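Local coordinates for protein glutathione S-transferase (Cupriavidus metallidurans, PDB 4MK3) that probably transfers glutathione to electrophilic substrates, as glutathione transferases do, and binds glutathione sulfinic acid in its pocket, at residues Lys24-Gln29 with Cys73-Asp78; Ala34-Val39 with Tyr175-Val180; Ala159-Leu164 with Asp200-Leu205. One frame throughout, in Å; residues are numbered along the deposited sequence.

From the N terminus, strand 24-27 leads directly into helix 32-44, and the chain then returns at strand 73-75 to close contact 1 within the thioredoxin-like domain. Contact 2 opens on helix 32-44, before that loop is complete, and closes only at 175-180, so contacts 1 and 2 cross; they also touch, for example where A27 packs on A34. Contact 3 opens at 159-164, ahead of the closure of contact 2, and ends at 200-205, so these two cross as well. Contacts 1 and 3 follow in series, their centres 33 Å apart. Contact 2 joins the two domains, whereas contact 3 ties helices within the second.

Contact 1 (Lys24-Gln29 with Cys73-Asp78); sequences KLYASQ and CLVMED
Residues K24 to Y26 pair with C73 to V75 as antiparallel neighbours in the sheet of the thioredoxin-like N-terminal domain of a glutathione transferase. The evidence is the angle of 157° between the two strand directions and a register of three bridges, K24 with V75, L25 with L74 and Y26 with C73.

Backbone hydrogen bonds come in two reciprocal pairs. K24 N gives to V75 O at 2.9 Å, and V75 N returns to K24 O at 2.8 Å with an N-H...O angle of 173°. Two residues on, Y26 N gives to C73 O at 2.8 Å and C73 N reaches Y26 O at 3.0 Å. L25 and L74 form the non-hydrogen-bonded pair between them, and there L74 CA adds a CA-H...O contact of 3.4 Å to K24 O.

Apolar contacts divide between the two faces. L25 and L74 share the face on which L25 also packs against V37 of helix 32-44; their methyls meet at L25 CD1 and L74 CD1, 4.1 Å apart. The other face carries Y26, C73 and V75, with F65 beside all three. C73 there lies about 8 Å by its side chain from the bound glutathione sulfinic acid. Strand 24-27 bonds on its other side to 49-52, and 73-75 to 81-82, so the contact joins the two inner strands.

The Y26 ring is placed by a first torsion of -74°, CG opposite the carbonyl carbon. Its edge, in plane, faces C73 O, while Y26 CE1 meets V75 CG2 obliquely at 3.7 Å.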
loop_
_atom_site.group_PDB
_atom_site.type_symbol
_atom_site.label_atom_id
_atom_site.label_comp_id
_atom_site.label_asym_id
_atom_site.label_seq_id
_atom_site.Cartn_x
_atom_site.Cartn_y
_atom_site.Cartn_z
ATOM N N LYS A 24 19.711 2.058 8.621
ATOM C CA LYS A 24 19.344 3.460 8.495
ATOM C C LYS A 24 17.904 3.575 8.066
ATOM O O LYS A 24 17.475 2.908 7.124
ATOM C CB LYS A 24 20.222 4.164 7.457
ATOM C CG LYS A 24 21.678 4.271 7.841
ATOM C CD LYS A 24 22.497 4.809 6.670
ATOM C CE LYS A 24 23.963 4.926 7.033
ATOM N NZ LYS A 24 24.534 3.619 7.434
ATOM N N LEU A 25 17.151 4.430 8.750
ATOM C CA LEU A 25 15.792 4.723 8.338
ATOM C C LEU A 25 15.710 6.136 7.802
ATOM O O LEU A 25 15.940 7.110 8.531
ATOM C CB LEU A 25 14.793 4.573 9.488
ATOM C CG LEU A 25 13.331 4.742 9.085
ATOM C CD1 LEU A 25 12.821 3.552 8.327
ATOM C CD2 LEU A 25 12.453 5.017 10.330
ATOM N N TYR A 26 15.399 6.226 6.516
ATOM C CA TYR A 26 15.122 7.477 5.859
ATOM C C TYR A 26 13.660 7.790 6.087
ATOM O O TYR A 26 12.773 7.011 5.750
ATOM C CB TYR A 26 15.466 7.405 4.355
ATOM C CG TYR A 26 16.930 7.425 4.097
ATOM C CD1 TYR A 26 17.676 6.259 4.176
ATOM C CD2 TYR A 26 17.590 8.620 3.832
ATOM C CE1 TYR A 26 19.030 6.274 3.959
ATOM C CE2 TYR A 26 18.941 8.648 3.620
ATOM C CZ TYR A 26 19.661 7.483 3.692
ATOM O OH TYR A 26 21.022 7.582 3.451
ATOM N N ALA A 27 13.422 8.941 6.692
ATOM C CA ALA A 27 12.104 9.241 7.213
ATOM C C ALA A 27 11.995 10.715 7.477
ATOM O O ALA A 27 12.899 11.456 7.200
ATOM C CB ALA A 27 11.881 8.462 8.487
ATOM N N SER A 28 10.862 11.141 8.012
ATOM C CA SER A 28 10.736 12.494 8.516
ATOM C C SER A 28 10.001 12.368 9.839
ATOM O O SER A 28 9.397 11.326 10.129
ATOM C CB SER A 28 9.974 13.380 7.545
ATOM O OG SER A 28 8.604 13.020 7.555
ATOM N N GLN A 29 10.073 13.426 10.637
ATOM C CA GLN A 29 9.462 13.408 11.960
ATOM C C GLN A 29 7.955 13.621 11.885
ATOM O O GLN A 29 7.251 13.412 12.883
ATOM C CB GLN A 29 10.093 14.478 12.850
ATOM C CG GLN A 29 11.592 14.286 13.127
ATOM C CD GLN A 29 11.885 13.245 14.203
ATOM O OE1 GLN A 29 11.037 12.945 15.045
ATOM N NE2 GLN A 29 13.104 12.707 14.191
ATOM N N CYS A 73 11.996 4.569 4.159
ATOM C CA CYS A 73 12.802 3.590 3.452
ATOM C C CYS A 73 13.897 3.150 4.413
ATOM O O CYS A 73 14.627 3.977 4.978
ATOM C CB CYS A 73 13.392 4.187 2.167
ATOM S SG CYS A 73 14.371 3.010 1.220
ATOM N N LEU A 74 13.997 1.841 4.640
ATOM C CA LEU A 74 15.018 1.270 5.507
ATOM C C LEU A 74 16.166 0.746 4.666
ATOM O O LEU A 74 15.958 -0.010 3.722
ATOM C CB LEU A 74 14.419 0.121 6.321
ATOM C CG LEU A 74 15.306 -0.496 7.393
ATOM C CD1 LEU A 74 15.435 0.432 8.598
ATOM C CD2 LEU A 74 14.748 -1.863 7.807
ATOM N N VAL A 75 17.380 1.172 4.981
ATOM C CA VAL A 75 18.548 0.767 4.234
ATOM C C VAL A 75 19.384 -0.073 5.164
ATOM O O VAL A 75 19.811 0.393 6.231
ATOM C CB VAL A 75 19.327 1.985 3.725
ATOM C CG1 VAL A 75 20.615 1.564 3.031
ATOM C CG2 VAL A 75 18.447 2.814 2.786
ATOM N N MET A 76 19.604 -1.319 4.755
ATOM C CA MET A 76 20.219 -2.324 5.608
ATOM C C MET A 76 21.735 -2.257 5.554
ATOM O O MET A 76 22.332 -1.555 4.714
ATOM C CB MET A 76 19.706 -3.725 5.227
ATOM C CG MET A 76 18.175 -3.817 5.266
ATOM S SD MET A 76 17.445 -5.466 5.054
ATOM C CE MET A 76 17.743 -5.798 3.315
ATOM N N GLU A 77 22.349 -2.984 6.483
ATOM C CA GLU A 77 23.798 -2.974 6.662
ATOM C C GLU A 77 24.464 -3.206 5.307
ATOM O O GLU A 77 25.343 -2.452 4.892
ATOM C CB GLU A 77 24.244 -4.060 7.662
ATOM C CG GLU A 77 23.326 -4.304 8.891
ATOM C CD GLU A 77 23.529 -3.308 10.030
ATOM O OE1 GLU A 77 22.827 -3.444 11.055
ATOM O OE2 GLU A 77 24.384 -2.402 9.915
ATOM N N ASP A 78 23.994 -4.234 4.607
ATOM C CA ASP A 78 24.528 -4.594 3.296
ATOM C C ASP A 78 24.234 -3.573 2.192
ATOM O O ASP A 78 24.758 -3.696 1.093
ATOM C CB ASP A 78 23.994 -5.971 2.867
ATOM C CG ASP A 78 22.489 -6.109 3.051
ATOM O OD1 ASP A 78 21.724 -5.413 2.348
ATOM O OD2 ASP A 78 22.065 -6.923 3.899
#

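Contact 2 (Ala34-Val39 with Tyr175-Val180)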
loop_
_atom_site.group_PDB
_atom_site.type_symbol
_atom_site.label_atom_id
_atom_site.label_comp_id
_atom_site.label_asym_id
_atom_site.label_seq_id
_atom_site.Cartn_x
_atom_site.Cartn_y
_atom_site.Cartn_z
ATOM N N ALA A 34 6.059 6.787 8.284
ATOM C CA ALA A 34 7.329 6.597 8.951
ATOM C C ALA A 34 7.127 6.468 10.458
ATOM O O ALA A 34 7.841 5.710 11.118
ATOM C CB ALA A 34 8.279 7.740 8.647
ATOM N N ARG A 35 6.119 7.154 11.006
ATOM C CA ARG A 35 5.878 7.041 12.444
ATOM C C ARG A 35 5.468 5.623 12.805
ATOM O O ARG A 35 5.894 5.089 13.817
ATOM C CB ARG A 35 4.827 8.021 12.950
ATOM C CG ARG A 35 4.746 8.011 14.476
ATOM C CD ARG A 35 3.591 8.791 15.008
ATOM N NE ARG A 35 3.697 8.974 16.450
ATOM C CZ ARG A 35 2.877 9.721 17.157
ATOM N NH1 ARG A 35 1.838 10.308 16.561
ATOM N NH2 ARG A 35 3.076 9.897 18.449
ATOM N N LYS A 36 4.648 5.010 11.960
ATOM C CA LYS A 36 4.284 3.614 12.165
ATOM C C LYS A 36 5.512 2.719 12.288
ATOM O O LYS A 36 5.622 1.888 13.197
ATOM C CB LYS A 36 3.360 3.136 11.033
ATOM C CG LYS A 36 2.982 1.660 11.106
ATOM C CD LYS A 36 2.040 1.230 9.971
ATOM C CE LYS A 36 2.714 1.412 8.630
ATOM N NZ LYS A 36 1.931 0.838 7.498
ATOM N N VAL A 37 6.470 2.894 11.376
ATOM C CA VAL A 37 7.696 2.120 11.412
ATOM C C VAL A 37 8.525 2.429 12.657
ATOM O O VAL A 37 9.050 1.534 13.295
ATOM C CB VAL A 37 8.525 2.373 10.143
ATOM C CG1 VAL A 37 9.949 1.825 10.305
ATOM C CG2 VAL A 37 7.812 1.797 8.924
ATOM N N ARG A 38 8.643 3.698 13.003
ATOM C CA ARG A 38 9.399 4.067 14.178
ATOM C C ARG A 38 8.777 3.506 15.456
ATOM O O ARG A 38 9.493 3.071 16.356
ATOM C CB ARG A 38 9.545 5.572 14.256
ATOM C CG ARG A 38 10.287 6.148 13.070
ATOM C CD ARG A 38 10.314 7.630 13.152
ATOM N NE ARG A 38 11.056 8.061 14.317
ATOM C CZ ARG A 38 10.859 9.214 14.925
ATOM N NH1 ARG A 38 9.911 10.013 14.481
ATOM N NH2 ARG A 38 11.596 9.553 15.975
ATOM N N VAL A 39 7.454 3.498 15.526
ATOM C CA VAL A 39 6.780 2.886 16.674
ATOM C C VAL A 39 7.090 1.389 16.741
ATOM O O VAL A 39 7.416 0.872 17.805
ATOM C CB VAL A 39 5.270 3.167 16.651
ATOM C CG1 VAL A 39 4.531 2.277 17.660
ATOM C CG2 VAL A 39 5.008 4.654 16.931
ATOM N N TYR A 175 -2.305 -5.822 21.953
ATOM C CA TYR A 175 -1.758 -4.766 21.104
ATOM C C TYR A 175 -0.993 -5.379 19.936
ATOM O O TYR A 175 -0.159 -6.267 20.132
ATOM C CB TYR A 175 -0.813 -3.955 21.965
ATOM C CG TYR A 175 -0.079 -2.771 21.356
ATOM C CD1 TYR A 175 -0.703 -1.557 21.148
ATOM C CD2 TYR A 175 1.267 -2.862 21.083
ATOM C CE1 TYR A 175 -0.009 -0.479 20.657
ATOM C CE2 TYR A 175 1.970 -1.781 20.590
ATOM C CZ TYR A 175 1.322 -0.594 20.396
ATOM O OH TYR A 175 2.016 0.501 19.954
ATOM N N THR A 176 -1.314 -4.902 18.741
ATOM C CA THR A 176 -0.700 -5.384 17.508
ATOM C C THR A 176 -0.401 -4.216 16.580
ATOM O O THR A 176 -0.688 -3.052 16.861
ATOM C CB THR A 176 -1.649 -6.341 16.737
ATOM O OG1 THR A 176 -2.776 -5.603 16.247
ATOM C CG2 THR A 176 -2.110 -7.519 17.595
ATOM N N LEU A 177 0.175 -4.559 15.434
ATOM C CA LEU A 177 0.405 -3.570 14.394
ATOM C C LEU A 177 -0.878 -2.856 13.980
ATOM O O LEU A 177 -0.828 -1.715 13.519
ATOM C CB LEU A 177 1.052 -4.264 13.192
ATOM C CG LEU A 177 1.361 -3.404 11.959
ATOM C CD1 LEU A 177 2.331 -2.283 12.288
ATOM C CD2 LEU A 177 1.931 -4.283 10.846
ATOM N N ALA A 178 -2.041 -3.505 14.127
ATOM C CA ALA A 178 -3.288 -2.825 13.846
ATOM C C ALA A 178 -3.433 -1.552 14.671
ATOM O O ALA A 178 -3.790 -0.478 14.150
ATOM C CB ALA A 178 -4.470 -3.765 14.107
ATOM N N ASP A 179 -3.166 -1.682 15.966
ATOM C CA ASP A 179 -3.256 -0.541 16.869
ATOM C C ASP A 179 -2.236 0.521 16.547
ATOM O O ASP A 179 -2.549 1.719 16.565
ATOM C CB ASP A 179 -3.092 -1.058 18.297
ATOM C CG ASP A 179 -4.085 -2.133 18.603
ATOM O OD1 ASP A 179 -5.301 -1.818 18.721
ATOM O OD2 ASP A 179 -3.662 -3.308 18.673
ATOM N N VAL A 180 -1.003 0.104 16.272
ATOM C CA VAL A 180 0.030 1.065 15.872
ATOM C C VAL A 180 -0.446 1.902 14.681
ATOM O O VAL A 180 -0.363 3.130 14.696
ATOM C CB VAL A 180 1.338 0.340 15.510
ATOM C CG1 VAL A 180 2.386 1.317 15.012
ATOM C CG2 VAL A 180 1.887 -0.431 16.681
#
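Y175 brings the one aromatic ring of this contact, and it meets V39 through its phenol oxygen: Y175 OH lies 3.8 Å from V39 CG1, the two side chains running obliquely to each other. Elsewhere the ring is engaged by W169, edge to face, and by R215 in a cation-pi contact. A second flat group, the D179 carboxylate, faces its own helix start: D179 OD2 takes T176 N at 2.8 Å on the anti lone pair, the one away from its sister oxygen.

The apolar centre lies between V39 and V180, which approach tip to tip, V39 CG1 to V180 CG1 at 3.5 Å. V180 CG1 stands opposite its backbone N (chi1 176°), and this also sets it beside K36 O. Across V180, at about a right angle, runs the aliphatic part of K36, whose CG is 4.0 Å from V180 CG1. L177 CD1 flanks the same K36 CG at 4.2 Å.

The side chain of K36 meets 175-180 through its methylenes; its amine goes on to salt bridges with E116 and D120 and a hydrogen bond to S85, a residue of the glutathione pocket.

T176 OG1 accepts A178 N at 3.1 Å and completes, with D179, a capping box. Y175, just before the cap, and V180, four residues after it, touch at Y175 CZ and V180 CG2, 3.8 Å apart, as in a hydrophobic staple. This N-capping box with its staple is a hallmark of the glutathione transferase fold, here set where helix 177-192 of the all-helical domain packs on helix 32-44 of the thioredoxin-like domain.

Contact 3 (Ala159-Leu164 with Asp200-Leu205)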
loop_
_atom_site.group_PDB
_atom_site.type_symbol
_atom_site.label_atom_id
_atom_site.label_comp_id
_atom_site.label_asym_id
_atom_site.label_seq_id
_atom_site.Cartn_x
_atom_site.Cartn_y
_atom_site.Cartn_z
ATOM N N ALA A 159 -15.554 3.035 9.902
ATOM C CA ALA A 159 -15.188 1.620 9.898
ATOM C C ALA A 159 -14.261 1.281 11.053
ATOM O O ALA A 159 -14.367 0.207 11.651
ATOM C CB ALA A 159 -14.547 1.222 8.565
ATOM N N MET A 160 -13.331 2.171 11.371
ATOM C CA MET A 160 -12.433 1.913 12.493
ATOM C C MET A 160 -13.258 1.834 13.779
ATOM O O MET A 160 -13.007 0.971 14.623
ATOM C CB MET A 160 -11.395 3.011 12.644
ATOM C CG MET A 160 -10.332 3.027 11.561
ATOM S SD MET A 160 -9.293 4.492 11.752
ATOM C CE MET A 160 -8.036 4.190 10.523
ATOM N N SER A 161 -14.206 2.748 13.950
ATOM C CA SER A 161 -15.009 2.741 15.158
ATOM C C SER A 161 -15.886 1.468 15.202
ATOM O O SER A 161 -15.999 0.819 16.250
ATOM C CB SER A 161 -15.863 4.011 15.232
ATOM O OG SER A 161 -16.731 4.011 16.359
ATOM N N THR A 162 -16.481 1.099 14.076
ATOM C CA THR A 162 -17.313 -0.112 14.003
ATOM C C THR A 162 -16.474 -1.365 14.300
ATOM O O THR A 162 -16.898 -2.252 15.058
ATOM C CB THR A 162 -17.983 -0.198 12.637
ATOM O OG1 THR A 162 -18.906 0.896 12.526
ATOM C CG2 THR A 162 -18.780 -1.516 12.495
ATOM N N GLY A 163 -15.267 -1.402 13.749
ATOM C CA GLY A 163 -14.379 -2.551 13.906
ATOM C C GLY A 163 -13.836 -2.709 15.306
ATOM O O GLY A 163 -13.725 -3.830 15.811
ATOM N N LEU A 164 -13.454 -1.609 15.938
ATOM C CA LEU A 164 -12.932 -1.652 17.301
ATOM C C LEU A 164 -14.055 -2.040 18.253
ATOM O O LEU A 164 -13.835 -2.775 19.217
ATOM C CB LEU A 164 -12.327 -0.310 17.694
ATOM C CG LEU A 164 -11.861 -0.156 19.126
ATOM C CD1 LEU A 164 -10.711 -1.147 19.442
ATOM C CD2 LEU A 164 -11.401 1.263 19.417
ATOM N N ASP A 200 -15.279 13.980 18.353
ATOM C CA ASP A 200 -16.659 14.192 18.723
ATOM C C ASP A 200 -17.509 12.988 18.305
ATOM O O ASP A 200 -18.353 12.546 19.091
ATOM C CB ASP A 200 -17.143 15.501 18.119
ATOM C CG ASP A 200 -16.419 16.703 18.708
ATOM O OD1 ASP A 200 -16.186 16.706 19.935
ATOM O OD2 ASP A 200 -16.079 17.631 17.952
ATOM N N ARG A 201 -17.228 12.426 17.121
ATOM C CA ARG A 201 -18.045 11.392 16.465
ATOM C C ARG A 201 -17.908 10.000 17.056
ATOM O O ARG A 201 -18.864 9.230 17.017
ATOM C CB ARG A 201 -17.657 11.232 14.981
ATOM C CG ARG A 201 -17.741 12.477 14.125
ATOM C CD ARG A 201 -17.152 12.169 12.745
ATOM N NE ARG A 201 -16.891 13.374 11.964
ATOM C CZ ARG A 201 -16.248 13.378 10.797
ATOM N NH1 ARG A 201 -15.815 12.241 10.265
ATOM N NH2 ARG A 201 -16.031 14.522 10.161
ATOM N N HIS A 202 -16.716 9.660 17.534
ATOM C CA HIS A 202 -16.376 8.270 17.842
ATOM C C HIS A 202 -15.712 8.124 19.204
ATOM O O HIS A 202 -14.492 8.051 19.300
ATOM C CB HIS A 202 -15.464 7.694 16.759
ATOM C CG HIS A 202 -15.984 7.860 15.364
ATOM N ND1 HIS A 202 -17.152 7.272 14.926
ATOM C CD2 HIS A 202 -15.470 8.523 14.298
ATOM C CE1 HIS A 202 -17.344 7.581 13.653
ATOM N NE2 HIS A 202 -16.346 8.349 13.254
ATOM N N PRO A 203 -16.526 8.044 20.268
ATOM C CA PRO A 203 -15.975 7.939 21.619
ATOM C C PRO A 203 -15.050 6.754 21.799
ATOM O O PRO A 203 -14.068 6.871 22.538
ATOM C CB PRO A 203 -17.218 7.776 22.487
ATOM C CG PRO A 203 -18.270 8.496 21.762
ATOM C CD PRO A 203 -17.982 8.265 20.299
ATOM N N ASN A 204 -15.313 5.633 21.135
ATOM C CA ASN A 204 -14.412 4.508 21.354
ATOM C C ASN A 204 -13.006 4.753 20.803
ATOM O O ASN A 204 -12.030 4.282 21.379
ATOM C CB ASN A 204 -14.999 3.168 20.889
ATOM C CG ASN A 204 -15.205 3.078 19.419
ATOM O OD1 ASN A 204 -15.252 4.086 18.686
ATOM N ND2 ASN A 204 -15.363 1.848 18.948
ATOM N N LEU A 205 -12.899 5.491 19.704
ATOM C CA LEU A 205 -11.598 5.875 19.167
ATOM C C LEU A 205 -10.895 6.872 20.075
ATOM O O LEU A 205 -9.669 6.826 20.191
ATOM C CB LEU A 205 -11.763 6.445 17.770
ATOM C CG LEU A 205 -12.290 5.457 16.723
ATOM C CD1 LEU A 205 -12.280 6.141 15.370
ATOM C CD2 LEU A 205 -11.497 4.168 16.649
HETATM O O HOH W 1 -18.876 5.736 16.697
#
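Two first torsions bring S161 and N204 together. S161 OG is swung opposite its backbone N, which points it across, and N204 CG sits between its own backbone N and carbonyl carbon (chi1 66°), so that the amide turns back to the last turn of helix 143-164.

The result is a two-point grip between the end of helix 143-164 and the start of helix 203-212, within the all-helical C-terminal domain of the glutathione transferase fold. N204 ND2 donates to S161 O at 3.0 Å with an N-H...O angle of 161°; that oxygen lies almost in the amide plane and is approached on a lone pair. In return S161 OG donates to N204 OD1 at 2.8 Å, from a position tilted 25° out of the carbonyl plane. ND2 also bonds to A165 O, so one side chain serves two carbonyls.

A water ties S161 to H202: it donates to S161 OG at 2.8 Å and lies in plane at the H202 ring edge, 2.9 Å from H202 ND1. R201 CB covers one face of that ring, over its centre.

Beside the polar set, L205 CD2 meets L164 CD2 at 4.0 Å as the two leucines slide past each other in opposite directions, and it also reaches M160 CB at 4.2 Å. M160 continues to W115 and L118 of helix 106-134.

A leucine in place of N204 would lack both amide poles, and would probably leave S161 O and A165 O without this donor and S161 OG without its acceptor.

Because ND2 faces two carbonyl oxygens, S161 O and A165 O, the amide probably has one workable orientation: exchanging its ends would set oxygen against oxygen at both.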